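PDB 3KZW: cytosol aminopeptidase from Staphylococcus aureus subsp. aureus, which probably removes N-terminal residues, leucine in particular, from peptides as a metal-dependent exopeptidase of the hexameric leucine aminopeptidase family. Local coordinates for residues F206-P211 against M303-C308; A343-D348 against M362-E367. All blocks are in the same frame, centred on the assembly; numbering follows the deposited sequence.

Both interactions lie in the catalytic domain and are mostly buried, and a neighbouring subunit packs on each. The centre of interaction 1 is about 13 Å from the centre of the chain, that of interaction 2 about 30 Å. The first joins the end of helix 188-208 to the turn ahead of helix 308-322 through a lysine-to-carbonyl bond, a water, and sulfur and ring contacts. The second joins loops 343-348 and 362-367 by apolar and sulfur contacts, the polar groups finding partners elsewhere. They touch where Asp306 OD2 comes within 3.1 Å of Glu367 OE2; with Asp288 and Lys283, salt-bridged to Asp306, these residues probably match the metal ligands of relatives, though only sodium was modelled.

Interaction 1 of 2, residues F206-P211 against M303-C308; sequences FSNMPP and MKFDMC
The C-terminal end of helix 188-208 docks on the turn that leads into helix 308-322, with Lys304 and Phe305 of the turn lying against Ser207 and Asn208. Lys304 NZ donates to Asn208 O over 2.8 Å, at the point where the chain leaves the helix. The ammonium group stands 35° above the carbonyl plane, away from the lone-pair directions. From CG onward the lysine is fully extended, which carries its methylenes past Met209 O (3.5 Å from CD), while its CB rests on Pro211 CD. Ile449 of a neighbouring subunit also packs on this lysine. The Phe305 ring turns its edge to Asn208, with OD1 3.7 Å from CE1 near the ring plane and the amide tilted 73° to the ring; Ser207 O approaches the same CE1 obliquely. Met307, bent at chi2 and chi3, curls its methyl back to Phe206, CE lying 3.8 Å from CB. Ser207 OG stands 3.5 Å from Cys308 SG and bonds to Ala203 O within its own helix. A water sits between Met209 O and Lys304 O, at 2.7 and 2.9 Å; its two protons have more than these two oxygens to choose from, so the bridge may be shared. The buried ammonium group thus meets the carbonyl oxygen of Asn208 at the C-terminal end of a helix, whose negative pole would probably favour the charged form of the lysine.

Interaction 2 of 2, residues A343-D348 against M362-E367; sequences ASMKPD and MNTDAE
Thr364 and Met345 form the close-packed end of this contact, where two loops of the catalytic domain run side by side. Thr364 points its methyl into the backbone of 343-348: CG2 lies 3.8 Å from Met345 CG and also meets Met345 O and Pro347 CD, the proline ring crossing the threonine at about a right angle. Met345 slides past Thr364 in the opposite direction. Its chain, extended beyond CG (chi2 170°, chi3 179°), carries CE along Thr364 to the carbonyl oxygen, and CE also lies 4.0 Å from Glu367 CB. CG2 of the threonine, anti to the carbonyl carbon, faces 343-348, while OG1 hydrogen-bonds with Gly290 O and Ser293 N. The other end is looser. Pro347 CB touches the carbonyl of Met362, and the partly exposed Met362 side chain bends at both chi2 and chi3 to bring SD 3.5 Å from Asp348 OD1. The contact with sulfur is a simple approach; the carboxylate's hydrogen bonds come from a neighbouring subunit, whose Thr302 N bonds OD1 and whose Lys304 N bonds OD2. Ala301 of that subunit also packs on Met362. Within 362-367, Asn363 OD1 accepts Asp365 N at 2.9 Å, with the donor 49° out of the amide plane; this Asx turn is combined with a type I turn closed by Ala366 N to Asn363 O at 3.2 Å. The segment carries the NTDAE of the NTDAEGRL signature of the leucine aminopeptidase family, a loop that in relatives supplies ligands to the catalytic metals.

Interaction 1 of 2, residues F206-P211 against M303-C308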
# COMPACT_ATOMS: atom_id res chain seq x y z
N PHE A 206 -23.39 25.25 -11.01
CA PHE A 206 -22.13 25.11 -11.74
C PHE A 206 -21.29 23.96 -11.19
O PHE A 206 -20.68 23.22 -11.96
CB PHE A 206 -21.32 26.41 -11.68
CG PHE A 206 -21.82 27.48 -12.61
CD1 PHE A 206 -21.92 27.25 -13.98
CD2 PHE A 206 -22.17 28.74 -12.12
CE1 PHE A 206 -22.38 28.24 -14.85
CE2 PHE A 206 -22.63 29.74 -12.98
CZ PHE A 206 -22.73 29.49 -14.34
N SER A 207 -21.28 23.81 -9.87
CA SER A 207 -20.50 22.77 -9.21
C SER A 207 -21.05 21.37 -9.47
O SER A 207 -20.28 20.43 -9.70
CB SER A 207 -20.41 23.04 -7.71
OG SER A 207 -19.84 24.31 -7.45
N ASN A 208 -22.37 21.23 -9.43
CA ASN A 208 -23.03 19.94 -9.64
C ASN A 208 -22.99 19.46 -11.09
O ASN A 208 -23.18 18.28 -11.36
CB ASN A 208 -24.48 19.99 -9.15
CG ASN A 208 -24.61 19.63 -7.68
OD1 ASN A 208 -24.00 18.67 -7.21
ND2 ASN A 208 -25.41 20.40 -6.95
N MET A 209 -22.75 20.39 -12.01
CA MET A 209 -22.70 20.10 -13.44
C MET A 209 -21.64 19.05 -13.75
O MET A 209 -20.52 19.14 -13.25
CB MET A 209 -22.38 21.39 -14.21
CG MET A 209 -23.04 21.47 -15.57
SD MET A 209 -24.75 22.01 -15.45
CE MET A 209 -24.51 23.78 -15.24
N PRO A 210 -22.00 18.03 -14.57
CA PRO A 210 -21.05 16.98 -14.97
C PRO A 210 -19.89 17.56 -15.78
O PRO A 210 -20.10 18.46 -16.59
CB PRO A 210 -21.89 16.06 -15.86
CG PRO A 210 -23.30 16.37 -15.53
CD PRO A 210 -23.33 17.81 -15.15
N PRO A 211 -18.66 17.04 -15.55
CA PRO A 211 -17.45 17.57 -16.19
C PRO A 211 -17.41 17.39 -17.71
O PRO A 211 -16.72 18.14 -18.39
CB PRO A 211 -16.33 16.77 -15.53
CG PRO A 211 -16.97 15.54 -15.04
CD PRO A 211 -18.35 15.92 -14.64
N MET A 303 -14.47 14.90 -8.32
CA MET A 303 -13.48 15.89 -8.76
C MET A 303 -14.03 16.94 -9.73
O MET A 303 -13.29 17.81 -10.19
CB MET A 303 -12.22 15.22 -9.31
CG MET A 303 -11.27 14.73 -8.22
SD MET A 303 -10.79 16.05 -7.09
CE MET A 303 -10.75 15.19 -5.52
N LYS A 304 -15.32 16.86 -10.03
CA LYS A 304 -16.02 17.92 -10.76
C LYS A 304 -16.19 19.14 -9.85
O LYS A 304 -16.46 20.25 -10.32
CB LYS A 304 -17.38 17.43 -11.28
CG LYS A 304 -18.40 17.09 -10.20
CD LYS A 304 -19.75 16.75 -10.80
CE LYS A 304 -20.74 16.36 -9.72
NZ LYS A 304 -22.04 15.94 -10.29
N PHE A 305 -16.02 18.92 -8.54
CA PHE A 305 -16.13 19.98 -7.53
C PHE A 305 -14.82 20.75 -7.34
O PHE A 305 -14.69 21.54 -6.41
CB PHE A 305 -16.59 19.39 -6.19
CG PHE A 305 -17.95 18.75 -6.23
CD1 PHE A 305 -19.03 19.39 -6.82
CD2 PHE A 305 -18.15 17.50 -5.64
CE1 PHE A 305 -20.29 18.80 -6.84
CE2 PHE A 305 -19.41 16.91 -5.65
CZ PHE A 305 -20.48 17.56 -6.25
N ASP A 306 -13.86 20.53 -8.23
CA ASP A 306 -12.57 21.21 -8.14
C ASP A 306 -12.63 22.64 -8.70
O ASP A 306 -11.61 23.33 -8.74
CB ASP A 306 -11.47 20.40 -8.83
CG ASP A 306 -10.15 20.47 -8.08
OD1 ASP A 306 -10.18 20.39 -6.83
OD2 ASP A 306 -9.09 20.58 -8.74
N MET A 307 -13.81 23.06 -9.14
CA MET A 307 -14.03 24.42 -9.62
C MET A 307 -15.01 25.20 -8.73
O MET A 307 -15.48 26.27 -9.12
CB MET A 307 -14.48 24.43 -11.09
CG MET A 307 -15.52 23.38 -11.47
SD MET A 307 -17.13 23.58 -10.68
CE MET A 307 -17.72 25.11 -11.40
N CYS A 308 -15.29 24.66 -7.54
CA CYS A 308 -16.16 25.31 -6.56
C CYS A 308 -15.71 26.74 -6.23
O CYS A 308 -16.55 27.63 -6.06
CB CYS A 308 -16.23 24.49 -5.27
SG CYS A 308 -17.35 23.07 -5.34
O HOH W 1 -18.58 20.74 -12.28

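Interaction 2 of 2, residues A343-D348 against M362-E367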
# COMPACT_ATOMS: atom_id res chain seq x y z
N ALA A 343 1.04 15.20 -24.73
CA ALA A 343 1.80 16.44 -24.54
C ALA A 343 1.43 17.22 -23.27
O ALA A 343 1.75 18.40 -23.16
CB ALA A 343 1.69 17.33 -25.78
N SER A 344 0.78 16.55 -22.31
CA SER A 344 0.40 17.20 -21.05
C SER A 344 1.61 17.41 -20.14
O SER A 344 2.68 16.83 -20.36
CB SER A 344 -0.70 16.41 -20.33
OG SER A 344 -0.33 15.06 -20.15
N MET A 345 1.44 18.26 -19.11
CA MET A 345 2.53 18.59 -18.20
C MET A 345 3.02 17.38 -17.39
O MET A 345 2.24 16.48 -17.08
CB MET A 345 2.16 19.76 -17.28
CG MET A 345 1.01 19.51 -16.31
SD MET A 345 0.85 20.84 -15.09
CE MET A 345 -0.57 20.29 -14.16
N LYS A 346 4.31 17.37 -17.09
CA LYS A 346 4.97 16.26 -16.41
C LYS A 346 5.84 16.80 -15.28
O LYS A 346 6.29 17.94 -15.35
CB LYS A 346 5.87 15.48 -17.38
CG LYS A 346 5.37 15.41 -18.82
CD LYS A 346 6.43 14.87 -19.78
CE LYS A 346 7.52 15.88 -20.09
NZ LYS A 346 7.04 17.04 -20.89
N PRO A 347 6.08 15.98 -14.24
CA PRO A 347 7.09 16.34 -13.24
C PRO A 347 8.45 16.57 -13.90
O PRO A 347 8.85 15.79 -14.77
CB PRO A 347 7.14 15.10 -12.35
CG PRO A 347 5.77 14.55 -12.42
CD PRO A 347 5.32 14.78 -13.83
N ASP A 348 9.14 17.63 -13.49
CA ASP A 348 10.43 18.09 -14.07
C ASP A 348 10.28 19.20 -15.11
O ASP A 348 11.25 19.88 -15.44
CB ASP A 348 11.26 16.94 -14.66
CG ASP A 348 11.79 15.99 -13.61
OD1 ASP A 348 11.91 16.38 -12.43
OD2 ASP A 348 12.10 14.84 -13.97
N MET A 362 6.91 19.73 -10.02
CA MET A 362 7.32 18.43 -9.49
C MET A 362 6.14 17.51 -9.18
O MET A 362 6.32 16.31 -8.97
CB MET A 362 8.20 18.61 -8.25
CG MET A 362 9.58 19.20 -8.54
SD MET A 362 10.55 18.29 -9.77
CE MET A 362 11.06 16.85 -8.82
N ASN A 363 4.94 18.08 -9.17
CA ASN A 363 3.71 17.35 -8.91
C ASN A 363 2.58 17.99 -9.70
O ASN A 363 2.19 19.13 -9.44
CB ASN A 363 3.41 17.36 -7.40
CG ASN A 363 2.17 16.54 -7.02
OD1 ASN A 363 1.48 15.98 -7.87
ND2 ASN A 363 1.90 16.49 -5.73
N THR A 364 2.06 17.25 -10.68
CA THR A 364 1.00 17.77 -11.56
C THR A 364 -0.37 17.82 -10.88
O THR A 364 -1.30 18.44 -11.39
CB THR A 364 0.90 16.97 -12.89
OG1 THR A 364 0.61 15.60 -12.60
CG2 THR A 364 2.20 17.07 -13.69
N ASP A 365 -0.48 17.17 -9.72
CA ASP A 365 -1.71 17.22 -8.93
C ASP A 365 -1.76 18.49 -8.07
O ASP A 365 -2.79 18.81 -7.47
CB ASP A 365 -1.84 15.96 -8.06
CG ASP A 365 -3.26 15.74 -7.55
OD1 ASP A 365 -4.19 16.44 -8.01
OD2 ASP A 365 -3.45 14.85 -6.69
N ALA A 366 -0.65 19.21 -8.02
CA ALA A 366 -0.61 20.54 -7.43
C ALA A 366 -0.87 21.59 -8.51
O ALA A 366 -0.10 22.54 -8.69
CB ALA A 366 0.73 20.78 -6.75
N GLU A 367 -1.97 21.40 -9.24
CA GLU A 367 -2.32 22.23 -10.40
C GLU A 367 -3.01 23.54 -10.00
O GLU A 367 -2.91 24.54 -10.72
CB GLU A 367 -3.18 21.44 -11.40
CG GLU A 367 -4.69 21.39 -11.11
CD GLU A 367 -5.07 20.60 -9.85
OE1 GLU A 367 -4.38 19.62 -9.49
OE2 GLU A 367 -6.09 20.96 -9.22